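Local coordinates for protein ATP-dependent 6-phosphofructokinase isozyme 2 (Escherichia coli, PDB 3UMO) that catalyses the ATP-dependent phosphorylation of fructose 6-phosphate to fructose 1,6-bisphosphate, the first committing step of glycolysis, and is inhibited by MgATP bound at an allosteric site, at residues I42-A45 with R46-H50; G138-P141 with P142-L146; S154-K158 with Q159-C163; L183-N187 with Q188-S192; Q301-Y304 with A305-R309. One frame throughout, in Å; residues are numbered along the deposited sequence. Where two conformers were deposited one is given.

Contact 1. Residues I42-A45 with R46-H50; sequences INVA and RAIAH
Ile42 meets Arg46 one helical turn further on. Its carbonyl O accepts from Arg46 N at 3.0 Å, a regular i to i+4 bond. Its CG2 methyl lies 4.1 Å from Arg46 CD, beside the aliphatic part of the arginine. The Ile42 side chain also packs on Pro11 and Phe59.

Asn43 makes two bonds. Its backbone O takes the N-H of Ala47 at 2.9 Å. Its side chain runs alongside that of Arg46, both pointing the same way. Asn43 OD1 receives Arg46 NH1 at 3.0 Å, nearly along the C=O axis. OD1 sits in the guanidinium plane, at its edge, yet the amide and guanidinium planes are 48° apart. The bend of the arginine at chi3 (73°) brings NH1 back to the asparagine. Arg46 NE forms a salt bridge with Glu76.

These turns belong to helix 40-50 of the PfkB fold, which begins within the glycine run Gly39-Gly41 of the substrate site. Ile42 and Asn43 are substrate-binding residues, and the Asn43 side chain touches Asp256, probably the active-site residue.

Val44 faces the interior. Its O bonds to Ile48 N, and its CG1 meets Ile48 CD1 at 4.0 Å, the two side chains crossing at a slant. Both also rest on helix 254-267, Val44 on Val259 and Ile48 on Thr263 and Leu264.

Ala45 O accepts from Ala49 N at 3.1 Å. The methyl of Ala45 packs against Thr6 of strand 4-7, Ala55 of strand 55-61 and Val78 of a loop.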
# COMPACT_ATOMS: atom_id res chain seq x y z
N ILE A 42 -27.52 13.94 -7.20
CA ILE A 42 -26.89 14.89 -8.11
C ILE A 42 -26.27 14.15 -9.30
O ILE A 42 -26.44 14.56 -10.45
CB ILE A 42 -25.84 15.76 -7.38
CG1 ILE A 42 -26.55 16.85 -6.59
CG2 ILE A 42 -24.87 16.39 -8.38
CD1 ILE A 42 -25.64 17.65 -5.67
N ASN A 43 -25.58 13.05 -9.02
CA ASN A 43 -24.96 12.28 -10.09
C ASN A 43 -25.97 11.57 -10.97
O ASN A 43 -25.75 11.42 -12.17
CB ASN A 43 -23.91 11.32 -9.53
CG ASN A 43 -22.59 12.01 -9.25
OD1 ASN A 43 -22.20 12.92 -9.97
ND2 ASN A 43 -21.91 11.59 -8.19
N VAL A 44 -27.09 11.14 -10.39
CA VAL A 44 -28.18 10.58 -11.18
C VAL A 44 -28.67 11.62 -12.18
O VAL A 44 -28.88 11.31 -13.36
CB VAL A 44 -29.34 10.09 -10.27
CG1 VAL A 44 -30.57 9.74 -11.11
CG2 VAL A 44 -28.90 8.88 -9.47
N ALA A 45 -28.83 12.86 -11.72
CA ALA A 45 -29.27 13.95 -12.59
C ALA A 45 -28.26 14.23 -13.71
O ALA A 45 -28.63 14.50 -14.86
CB ALA A 45 -29.55 15.21 -11.79
N ARG A 46 -26.97 14.18 -13.37
CA ARG A 46 -25.93 14.40 -14.37
C ARG A 46 -25.91 13.27 -15.41
O ARG A 46 -25.78 13.53 -16.61
CB ARG A 46 -24.56 14.54 -13.70
CG ARG A 46 -24.46 15.75 -12.77
CD ARG A 46 -23.15 15.76 -12.01
NE ARG A 46 -22.01 16.11 -12.86
CZ ARG A 46 -20.84 15.48 -12.84
NH1 ARG A 46 -20.64 14.47 -12.00
NH2 ARG A 46 -19.86 15.86 -13.65
N ALA A 47 -26.07 12.04 -14.95
CA ALA A 47 -26.11 10.89 -15.86
C ALA A 47 -27.30 11.00 -16.81
O ALA A 47 -27.20 10.70 -18.00
CB ALA A 47 -26.19 9.58 -15.08
N ILE A 48 -28.42 11.46 -16.27
CA ILE A 48 -29.62 11.62 -17.08
C ILE A 48 -29.38 12.64 -18.18
O ILE A 48 -29.78 12.44 -19.33
CB ILE A 48 -30.84 11.97 -16.21
CG1 ILE A 48 -31.35 10.70 -15.51
CG2 ILE A 48 -31.94 12.61 -17.05
CD1 ILE A 48 -32.40 10.95 -14.42
N ALA A 49 -28.70 13.73 -17.84
CA ALA A 49 -28.33 14.73 -18.84
C ALA A 49 -27.46 14.13 -19.94
O ALA A 49 -27.69 14.37 -21.13
CB ALA A 49 -27.63 15.91 -18.18
N HIS A 50 -26.46 13.33 -19.55
CA HIS A 50 -25.59 12.67 -20.53
C HIS A 50 -26.38 11.78 -21.47
O HIS A 50 -26.07 11.69 -22.66
CB HIS A 50 -24.52 11.82 -19.84
CG HIS A 50 -23.49 12.62 -19.11
ND1 HIS A 50 -23.59 13.98 -18.92
CD2 HIS A 50 -22.33 12.24 -18.52
CE1 HIS A 50 -22.54 14.41 -18.25
NE2 HIS A 50 -21.76 13.38 -17.99

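Contact 2. Residues G138-P141 with P142-L146; sequences GSLP and PGVKL
Leu140 packs on Val144 across the loop. The end of Leu140 leans over Val144, with CD1 3.9 Å from Val144 CG1. The other methyl, CD2, settles between two surfaces. It lies 3.3 Å from Val144 O and 3.8 Å from Leu146 CD2. The forked tip of Leu140 therefore fills the notch between Val144 and Leu146. Its CG stands anti to the backbone N (chi1 -172°), which carries both methyls across to the returning chain. Leu140 also touches Ala171, and Leu146 touches Glu170 and Ala174, so helix 169-175 lines the same apolar patch.

The chain reverses in a type II beta turn from Pro141 to Val144. Pro142 and Gly143 are its corner residues. Gly143 has the positive phi (99°) of the third position, with backbone angles at which a side chain would collide with the carbonyl O of Pro142. The turn lies in the loop that leads from strand 133-137 to helix 146-158. Ser139, at the start of this loop, is a substrate-binding residue.

Across the turn, the Pro141 ring offers CG to Val144 CG2 at 4.1 Å. On the chain itself the two prolines sit closely, with Pro141 CB 3.5 Å from Pro142 CD. Leu113 packs against both Pro141 and Val144.

A water links the two arms of the turn. It donates to Pro141 O at 2.8 Å and to Val144 O at 2.6 Å. Pro141 O and Val144 N are 3.7 Å apart. Leu9 also rests on Pro141, which is buried, whereas Pro142 and Gly143 are exposed at the outer corner.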
# COMPACT_ATOMS: atom_id res chain seq x y z
N GLY A 138 -28.36 8.46 -2.22
CA GLY A 138 -27.19 8.90 -1.48
C GLY A 138 -27.33 8.62 -0.00
O GLY A 138 -28.35 8.11 0.46
N SER A 139 -26.29 8.99 0.75
CA SER A 139 -26.26 8.77 2.19
C SER A 139 -27.19 9.72 2.95
O SER A 139 -27.68 10.71 2.40
CB SER A 139 -24.83 8.93 2.71
OG SER A 139 -24.34 10.24 2.48
N LEU A 140 -27.40 9.41 4.23
CA LEU A 140 -28.19 10.26 5.12
C LEU A 140 -27.25 11.12 5.95
O LEU A 140 -26.40 10.59 6.68
CB LEU A 140 -29.06 9.41 6.04
CG LEU A 140 -30.07 10.20 6.89
CD1 LEU A 140 -31.20 10.72 6.00
CD2 LEU A 140 -30.62 9.37 8.04
N PRO A 141 -27.39 12.45 5.85
CA PRO A 141 -26.49 13.37 6.55
C PRO A 141 -26.83 13.45 8.03
O PRO A 141 -27.94 13.06 8.41
CB PRO A 141 -26.78 14.72 5.88
CG PRO A 141 -28.21 14.61 5.47
CD PRO A 141 -28.38 13.18 5.03
N PRO A 142 -25.88 13.92 8.86
CA PRO A 142 -26.16 14.10 10.29
C PRO A 142 -27.31 15.08 10.49
O PRO A 142 -27.47 16.00 9.68
CB PRO A 142 -24.86 14.74 10.82
CG PRO A 142 -23.81 14.39 9.82
CD PRO A 142 -24.51 14.32 8.50
N GLY A 143 -28.09 14.88 11.54
CA GLY A 143 -29.16 15.82 11.87
C GLY A 143 -30.54 15.38 11.41
O GLY A 143 -31.54 16.03 11.74
N VAL A 144 -30.60 14.30 10.64
CA VAL A 144 -31.88 13.82 10.12
C VAL A 144 -32.26 12.46 10.70
O VAL A 144 -31.60 11.46 10.41
CB VAL A 144 -31.87 13.73 8.59
CG1 VAL A 144 -33.25 13.37 8.07
CG2 VAL A 144 -31.39 15.04 7.97
N LYS A 145 -33.30 12.43 11.52
CA LYS A 145 -33.79 11.17 12.06
C LYS A 145 -34.36 10.29 10.96
O LYS A 145 -34.99 10.79 10.02
CB LYS A 145 -34.85 11.42 13.13
CG LYS A 145 -34.30 11.98 14.43
CD LYS A 145 -35.42 12.22 15.44
CE LYS A 145 -34.86 12.38 16.83
NZ LYS A 145 -33.68 13.29 16.82
N LEU A 146 -34.15 8.98 11.07
CA LEU A 146 -34.61 8.04 10.06
C LEU A 146 -36.11 8.18 9.81
O LEU A 146 -36.57 8.05 8.68
CB LEU A 146 -34.28 6.61 10.47
CG LEU A 146 -32.80 6.24 10.57
CD1 LEU A 146 -32.64 4.93 11.33
CD2 LEU A 146 -32.17 6.13 9.19
O HOH W 1 -28.99 11.36 10.40

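Contact 3. Residues S154-K158 with Q159-C163; sequences SAAQK and QGIRC
Ala156 and Ile161 face each other across a Schellman motif that ends helix 146-158. Ile161 N bonds to Ala156 O at 3.2 Å, and Gly160 N bonds to Gln157 O at 3.1 Å. Gly160 is the C-prime residue, with a positive phi of 83°. The chain then enters strand 162-166, so the motif turns helix into strand within the beta-alpha-beta unit made with strand 133-137.

The tight part lies under the turn. The Ala156 methyl is met by Ile161 CD1 at 3.9 Å and by Cys163 SG at 4.0 Å. The sulfur also touches the aliphatic part of Gln157, with CG 3.9 Å away. CB of Cys163 points toward the helix, and chi1 of -64° sets SG against Ala156 and Gln157. Strand 133-137 packs on this side, Leu134 on Ile161 and Ile136 on Cys163.

Gln159 is partly exposed but folded against the helix end. Its CG stands between the backbone N and carbonyl carbon (chi1 56°), which brings it near the carbonyl oxygens of Ala155 and Ala156. Its NE2 bonds to Leu126 O. Gln159 N makes a weak bond to Ala156 O. The loose, solvent side is at Lys158, which is exposed and whose end leads away from the turn.

The polar end of Gln157 spans helix and strand. NE2 bonds to Gly179 O. On the other branch a single water donates to Gln157 OE1 at 2.6 Å and accepts from Cys163 N at 2.8 Å.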
# COMPACT_ATOMS: atom_id res chain seq x y z
N SER A 154 -43.33 8.94 2.48
CA SER A 154 -44.76 8.70 2.63
C SER A 154 -45.55 9.90 2.12
O SER A 154 -46.57 9.73 1.45
CB SER A 154 -45.11 8.42 4.09
OG SER A 154 -46.49 8.11 4.22
N ALA A 155 -45.07 11.09 2.44
CA ALA A 155 -45.71 12.34 2.03
C ALA A 155 -45.74 12.45 0.51
O ALA A 155 -46.75 12.83 -0.08
CB ALA A 155 -45.00 13.53 2.63
N ALA A 156 -44.61 12.14 -0.12
CA ALA A 156 -44.49 12.23 -1.57
C ALA A 156 -45.42 11.25 -2.28
O ALA A 156 -46.10 11.61 -3.24
CB ALA A 156 -43.04 12.02 -2.00
N GLN A 157 -45.45 10.01 -1.80
CA GLN A 157 -46.27 8.97 -2.42
C GLN A 157 -47.78 9.23 -2.33
O GLN A 157 -48.52 8.91 -3.26
CB GLN A 157 -45.91 7.59 -1.87
CG GLN A 157 -44.51 7.14 -2.27
CD GLN A 157 -44.23 5.68 -1.95
OE1 GLN A 157 -43.55 4.99 -2.70
NE2 GLN A 157 -44.75 5.21 -0.82
N LYS A 158 -48.23 9.81 -1.22
CA LYS A 158 -49.65 10.09 -1.03
C LYS A 158 -50.26 10.95 -2.14
O LYS A 158 -51.46 10.89 -2.39
CB LYS A 158 -49.89 10.78 0.32
CG LYS A 158 -49.73 9.87 1.51
CD LYS A 158 -49.97 10.62 2.80
CE LYS A 158 -49.50 9.83 4.00
NZ LYS A 158 -49.30 10.71 5.19
N GLN A 159 -49.42 11.74 -2.80
CA GLN A 159 -49.90 12.63 -3.84
C GLN A 159 -49.36 12.28 -5.22
O GLN A 159 -49.20 13.15 -6.07
CB GLN A 159 -49.54 14.07 -3.50
CG GLN A 159 -48.07 14.27 -3.28
CD GLN A 159 -47.75 15.68 -2.89
OE1 GLN A 159 -47.94 16.07 -1.74
NE2 GLN A 159 -47.27 16.47 -3.85
N GLY A 160 -49.07 11.00 -5.42
CA GLY A 160 -48.79 10.50 -6.75
C GLY A 160 -47.38 10.67 -7.25
O GLY A 160 -47.12 10.45 -8.43
N ILE A 161 -46.46 11.07 -6.37
CA ILE A 161 -45.05 11.13 -6.76
C ILE A 161 -44.45 9.72 -6.74
O ILE A 161 -44.55 9.02 -5.73
CB ILE A 161 -44.23 12.06 -5.85
CG1 ILE A 161 -44.79 13.48 -5.92
CG2 ILE A 161 -42.76 12.04 -6.26
CD1 ILE A 161 -44.22 14.41 -4.88
N ARG A 162 -43.86 9.31 -7.86
CA ARG A 162 -43.31 7.97 -7.97
C ARG A 162 -41.87 7.96 -7.47
O ARG A 162 -41.01 8.66 -8.02
CB ARG A 162 -43.40 7.48 -9.42
CG ARG A 162 -44.84 7.43 -9.96
CD ARG A 162 -44.87 7.21 -11.47
NE ARG A 162 -44.59 5.83 -11.85
CZ ARG A 162 -44.33 5.44 -13.10
NH1 ARG A 162 -44.31 6.32 -14.09
NH2 ARG A 162 -44.09 4.16 -13.35
N CYS A 163 -41.60 7.19 -6.42
CA CYS A 163 -40.30 7.26 -5.76
C CYS A 163 -39.35 6.11 -6.10
O CYS A 163 -39.73 4.94 -6.10
CB CYS A 163 -40.49 7.34 -4.24
SG CYS A 163 -41.32 8.85 -3.70
O HOH W 2 -43.38 5.26 -5.32

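Contact 4. Residues L183-N187 with Q188-S192; sequences LVKPN and QKELS. With ATP (adenosine-5'-triphosphate), chain I; ATP (adenosine-5'-triphosphate), chain E.
Asn187 and Glu190 bond to each other in both directions. Glu190 N gives its hydrogen to Asn187 OD1 at 2.8 Å, almost straight out from the amide C=O. In return Asn187 N donates to Glu190 OE1 at 2.9 Å, with an N-H...O angle of 172°. Asn187 N approaches OE1 from above the carboxylate plane. The amide and carboxylate groups are stacked, their planes 22° apart. With chi1 at 64°, the Asn187 amide is turned over the first turn of the helix. The backbone adds a bond from Leu191 N to Asn187 O.

The apolar contact is Pro186 on Leu191 and Glu190. Pro186 CB lies 4.1 Å from Leu191 CB and also touches Glu190 CB. Leu191 goes on to Val205, Ala208 and Ile212 of helix 204-214.

The remaining polar contacts involve the bound ATP and a water. Lys185 is bent at chi3 and chi4, and its NZ reaches O2B of one ATP (chain E) at 2.9 Å. Ser224 OG is a further partner of this amine. A water bridges Lys185 NZ and Glu190 OE1, which are themselves 4.5 Å apart. Asn187 ND2 bonds to O1B of the same ATP at 3.0 Å. It also makes a weak bond to O3G of the second ATP (chain I), and Lys189 NZ bonds weakly to O2A of that molecule.

The amide oxygen thus caps the helix, while its nitrogen bonds one ATP and, more weakly, the other. Glu190 is inferred to bind the catalytic magnesium. Asn187 is the N-cap of helix 188-195 and forms a capping box with Glu190, set where the substrate and allosteric ATP sites meet.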
# COMPACT_ATOMS: atom_id res chain seq x y z
N LEU A 183 -39.13 1.63 -7.36
CA LEU A 183 -37.91 0.94 -7.73
C LEU A 183 -36.85 1.18 -6.67
O LEU A 183 -36.65 2.30 -6.22
CB LEU A 183 -37.38 1.47 -9.07
CG LEU A 183 -35.99 1.03 -9.52
CD1 LEU A 183 -35.96 -0.46 -9.82
CD2 LEU A 183 -35.54 1.83 -10.74
N VAL A 184 -36.16 0.11 -6.28
CA VAL A 184 -35.00 0.25 -5.40
C VAL A 184 -33.81 -0.47 -6.06
O VAL A 184 -33.99 -1.53 -6.66
CB VAL A 184 -35.30 -0.31 -3.98
CG1 VAL A 184 -35.62 -1.80 -4.03
CG2 VAL A 184 -34.13 -0.03 -3.03
N LYS A 185 -32.62 0.13 -5.97
CA LYS A 185 -31.42 -0.50 -6.53
C LYS A 185 -30.35 -0.75 -5.47
O LYS A 185 -29.37 0.01 -5.36
CB LYS A 185 -30.80 0.30 -7.71
CG LYS A 185 -29.67 -0.52 -8.41
CD LYS A 185 -28.56 0.33 -9.04
CE LYS A 185 -27.67 1.00 -7.99
NZ LYS A 185 -27.05 0.04 -7.03
N PRO A 186 -30.52 -1.81 -4.68
CA PRO A 186 -29.40 -2.14 -3.81
C PRO A 186 -28.31 -2.85 -4.60
O PRO A 186 -28.61 -3.59 -5.54
CB PRO A 186 -30.02 -3.14 -2.82
CG PRO A 186 -31.12 -3.81 -3.61
CD PRO A 186 -31.65 -2.75 -4.55
N ASN A 187 -27.05 -2.62 -4.24
CA ASN A 187 -26.02 -3.56 -4.68
C ASN A 187 -26.06 -4.79 -3.77
O ASN A 187 -26.96 -4.91 -2.94
CB ASN A 187 -24.61 -2.94 -4.76
CG ASN A 187 -24.08 -2.49 -3.41
OD1 ASN A 187 -24.56 -2.89 -2.34
ND2 ASN A 187 -23.04 -1.66 -3.45
N GLN A 188 -25.10 -5.69 -3.92
CA GLN A 188 -25.14 -6.93 -3.15
C GLN A 188 -24.99 -6.71 -1.66
O GLN A 188 -25.70 -7.31 -0.85
CB GLN A 188 -24.10 -7.92 -3.65
CG GLN A 188 -24.42 -8.45 -5.02
CD GLN A 188 -23.24 -9.11 -5.66
OE1 GLN A 188 -22.44 -8.45 -6.33
NE2 GLN A 188 -23.10 -10.42 -5.45
N LYS A 189 -24.05 -5.85 -1.29
CA LYS A 189 -23.82 -5.56 0.12
C LYS A 189 -25.04 -4.87 0.73
O LYS A 189 -25.46 -5.20 1.84
CB LYS A 189 -22.56 -4.72 0.31
CG LYS A 189 -21.28 -5.52 0.24
CD LYS A 189 -20.08 -4.73 0.75
CE LYS A 189 -18.78 -5.46 0.44
NZ LYS A 189 -17.60 -4.71 0.94
N GLU A 190 -25.60 -3.93 -0.01
CA GLU A 190 -26.79 -3.20 0.44
C GLU A 190 -28.01 -4.13 0.58
O GLU A 190 -28.81 -3.96 1.50
CB GLU A 190 -27.08 -2.01 -0.49
CG GLU A 190 -26.05 -0.87 -0.33
CD GLU A 190 -25.89 -0.01 -1.58
OE1 GLU A 190 -26.61 -0.25 -2.57
OE2 GLU A 190 -25.04 0.91 -1.56
N LEU A 191 -28.15 -5.10 -0.33
CA LEU A 191 -29.25 -6.07 -0.23
C LEU A 191 -29.08 -6.94 1.01
O LEU A 191 -30.04 -7.17 1.77
CB LEU A 191 -29.32 -6.95 -1.48
CG LEU A 191 -30.39 -8.05 -1.44
CD1 LEU A 191 -31.81 -7.47 -1.38
CD2 LEU A 191 -30.23 -8.98 -2.64
N SER A 192 -27.86 -7.41 1.23
CA SER A 192 -27.56 -8.24 2.40
C SER A 192 -27.91 -7.51 3.70
O SER A 192 -28.50 -8.09 4.61
CB SER A 192 -26.09 -8.64 2.42
OG SER A 192 -25.79 -9.34 3.61
PG ATP I . -20.46 0.51 -2.08
O1G ATP I . -21.09 0.42 -3.43
O2G ATP I . -20.97 1.80 -1.43
O3G ATP I . -20.83 -0.68 -1.23
PB ATP I . -17.89 0.23 -3.25
O1B ATP I . -16.50 0.87 -2.81
O2B ATP I . -18.23 0.64 -4.69
O3B ATP I . -18.94 0.76 -2.17
PA ATP I . -16.87 -2.15 -2.28
O1A ATP I . -16.58 -1.42 -0.98
O2A ATP I . -17.47 -3.54 -2.00
O3A ATP I . -17.82 -1.33 -3.14
O5' ATP I . -15.47 -2.34 -3.06
C5' ATP I . -15.34 -2.04 -4.40
C4' ATP I . -13.99 -2.17 -4.93
O4' ATP I . -13.08 -1.73 -3.90
C3' ATP I . -13.67 -3.59 -5.14
O3' ATP I . -13.94 -3.96 -6.43
C2' ATP I . -12.24 -3.68 -4.84
O2' ATP I . -11.54 -3.38 -5.96
C1' ATP I . -12.01 -2.64 -3.81
N9 ATP I . -11.94 -3.19 -2.46
C8 ATP I . -12.97 -3.31 -1.61
N7 ATP I . -12.51 -3.85 -0.46
C5 ATP I . -11.18 -4.06 -0.58
C6 ATP I . -10.20 -4.58 0.28
N6 ATP I . -10.55 -5.05 1.66
N1 ATP I . -8.93 -4.66 -0.17
C2 ATP I . -8.60 -4.24 -1.41
N3 ATP I . -9.52 -3.74 -2.24
C4 ATP I . -10.81 -3.64 -1.86
PG ATP E . -21.54 2.54 -6.93
O1G ATP E . -22.60 3.25 -6.16
O2G ATP E . -21.06 3.55 -7.97
O3G ATP E . -20.41 2.06 -6.08
PB ATP E . -23.01 0.23 -7.08
O1B ATP E . -22.14 -0.59 -6.07
O2B ATP E . -24.33 0.77 -6.48
O3B ATP E . -22.17 1.39 -7.77
PA ATP E . -22.68 -1.72 -9.17
O1A ATP E . -21.27 -1.89 -8.68
O2A ATP E . -23.45 -3.04 -9.26
O3A ATP E . -23.45 -0.71 -8.27
O5' ATP E . -22.60 -0.99 -10.59
C5' ATP E . -23.75 -0.86 -11.36
C4' ATP E . -23.69 -1.32 -12.74
O4' ATP E . -22.48 -0.80 -13.33
C3' ATP E . -23.54 -2.78 -12.85
O3' ATP E . -24.75 -3.43 -12.79
C2' ATP E . -22.86 -2.94 -14.15
O2' ATP E . -23.74 -2.72 -15.17
C1' ATP E . -21.89 -1.81 -14.13
N9 ATP E . -20.61 -2.21 -13.56
C8 ATP E . -20.19 -2.01 -12.30
N7 ATP E . -18.94 -2.53 -12.19
C5 ATP E . -18.58 -3.07 -13.38
C6 ATP E . -17.43 -3.72 -13.84
N6 ATP E . -16.26 -3.96 -12.93
N1 ATP E . -17.40 -4.14 -15.11
C2 ATP E . -18.44 -3.93 -15.94
N3 ATP E . -19.55 -3.31 -15.53
C4 ATP E . -19.64 -2.87 -14.26
O HOH W 3 -26.35 1.67 -4.62

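Contact 5. Residues Q301-Y304 with A305-R309; sequences QKIY and AYLSR
The backbone keeps regular i to i+4 bonds, Ala305 N to Gln301 O, Tyr306 N to Lys302 O and Leu307 N to Ile303 O, before Ser308 N bonds only weakly to Tyr304 O. Ser308 OG donates to the same Tyr304 O at 3.0 Å. The hydroxyl also sits over the centre of one face of the Tyr304 ring, 3.5 Å above its plane. With chi1 at -59°, OG points back along the helix to reach both. A water donates to Ser308 OG at 3.1 Å and lies 3.2 Å from Tyr304 OH.

This is the last turn of the C-terminal helix 297-307, which packs on helix 272-286. There Tyr304 meets Phe278 edge-to-face, and Ile303 touches Ala281.

Ile303 and Leu307 lie side by side and point the same way, with Ile303 CG2 3.9 Å from Leu307 CD1. Past the helix Arg309 folds back. Its NH1 donates to Tyr306 O at 3.0 Å and stands over the centre of one face of the Tyr306 ring. Arg309 N reaches the same oxygen from the opposite face of the carbonyl plane. Tyr306 and Arg309 both pack on Asp203 of the second subunit. Lys302 NZ is hydrogen-bonded to Gln201 of the second subunit.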
# COMPACT_ATOMS: atom_id res chain seq x y z
N GLN A 301 -25.43 3.57 -25.65
CA GLN A 301 -26.18 3.10 -26.81
C GLN A 301 -25.55 1.84 -27.41
O GLN A 301 -26.27 0.91 -27.78
CB GLN A 301 -26.27 4.19 -27.88
CG GLN A 301 -26.92 3.73 -29.17
CD GLN A 301 -27.28 4.89 -30.09
OE1 GLN A 301 -26.70 5.97 -30.01
NE2 GLN A 301 -28.26 4.66 -30.96
N LYS A 302 -24.23 1.83 -27.51
CA LYS A 302 -23.51 0.69 -28.10
C LYS A 302 -23.71 -0.58 -27.27
O LYS A 302 -23.99 -1.65 -27.81
CB LYS A 302 -22.02 1.01 -28.21
CG LYS A 302 -21.19 -0.08 -28.88
CD LYS A 302 -19.69 0.17 -28.71
CE LYS A 302 -19.27 1.50 -29.33
NZ LYS A 302 -17.79 1.74 -29.22
N ILE A 303 -23.55 -0.45 -25.96
CA ILE A 303 -23.75 -1.59 -25.07
C ILE A 303 -25.21 -2.05 -25.10
O ILE A 303 -25.50 -3.24 -25.20
CB ILE A 303 -23.30 -1.28 -23.63
CG1 ILE A 303 -21.79 -1.03 -23.60
CG2 ILE A 303 -23.67 -2.45 -22.70
CD1 ILE A 303 -21.28 -0.40 -22.30
N TYR A 304 -26.14 -1.09 -25.03
CA TYR A 304 -27.56 -1.43 -25.08
C TYR A 304 -27.94 -2.17 -26.36
O TYR A 304 -28.70 -3.13 -26.32
CB TYR A 304 -28.42 -0.17 -24.90
CG TYR A 304 -29.91 -0.45 -24.93
CD1 TYR A 304 -30.56 -1.00 -23.84
CD2 TYR A 304 -30.66 -0.15 -26.06
CE1 TYR A 304 -31.92 -1.25 -23.86
CE2 TYR A 304 -32.02 -0.40 -26.10
CZ TYR A 304 -32.65 -0.95 -25.00
OH TYR A 304 -34.00 -1.19 -25.05
N ALA A 305 -27.40 -1.73 -27.50
CA ALA A 305 -27.65 -2.42 -28.76
C ALA A 305 -27.19 -3.87 -28.71
O ALA A 305 -27.88 -4.78 -29.20
CB ALA A 305 -26.97 -1.68 -29.91
N TYR A 306 -26.01 -4.10 -28.13
CA TYR A 306 -25.48 -5.44 -27.96
C TYR A 306 -26.39 -6.29 -27.09
O TYR A 306 -26.71 -7.42 -27.43
CB TYR A 306 -24.07 -5.39 -27.36
CG TYR A 306 -23.53 -6.72 -26.88
CD1 TYR A 306 -22.91 -7.60 -27.76
CD2 TYR A 306 -23.62 -7.09 -25.54
CE1 TYR A 306 -22.40 -8.81 -27.33
CE2 TYR A 306 -23.12 -8.30 -25.10
CZ TYR A 306 -22.51 -9.15 -26.00
OH TYR A 306 -22.01 -10.36 -25.55
N LEU A 307 -26.82 -5.74 -25.95
CA LEU A 307 -27.70 -6.47 -25.04
C LEU A 307 -29.06 -6.77 -25.65
O LEU A 307 -29.74 -7.72 -25.25
CB LEU A 307 -27.89 -5.68 -23.74
CG LEU A 307 -26.64 -5.39 -22.92
CD1 LEU A 307 -26.97 -4.42 -21.80
CD2 LEU A 307 -26.04 -6.67 -22.37
N SER A 308 -29.46 -5.98 -26.64
CA SER A 308 -30.78 -6.12 -27.25
C SER A 308 -30.75 -6.88 -28.57
O SER A 308 -31.79 -7.08 -29.21
CB SER A 308 -31.41 -4.74 -27.47
OG SER A 308 -31.55 -4.03 -26.25
N ARG A 309 -29.56 -7.31 -28.98
CA ARG A 309 -29.35 -7.90 -30.30
C ARG A 309 -30.16 -9.18 -30.51
O ARG A 309 -30.72 -9.74 -29.57
CB ARG A 309 -27.86 -8.18 -30.52
CG ARG A 309 -27.36 -9.43 -29.81
CD ARG A 309 -25.83 -9.52 -29.86
NE ARG A 309 -25.34 -10.78 -29.32
CZ ARG A 309 -25.28 -11.08 -28.02
NH1 ARG A 309 -25.69 -10.19 -27.12
NH2 ARG A 309 -24.82 -12.26 -27.63
O HOH W 4 -34.24 -4.36 -24.80

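Overall arrangement
The five contacts follow one another along the chain, and none touches another. Contacts 3 and 4 reach neighbouring strands of the parallel sheet, 162-166 and 183-184; their nearest atoms are about 4 Å apart. Contact 2 lies in the loop before helix 146-158, and contact 3 ends that helix. Their centres are about 20 Å apart, as are those of contacts 1 and 4. Contacts 1, 2 and 4 bring residues of the substrate and ATP sites from loops and helix starts, while contact 3 lies away from the annotated sites. Contact 5, on the C-terminal helix, is about 38 Å from contact 2 between centres, across the chain's centre. Like contact 4, it meets the second subunit.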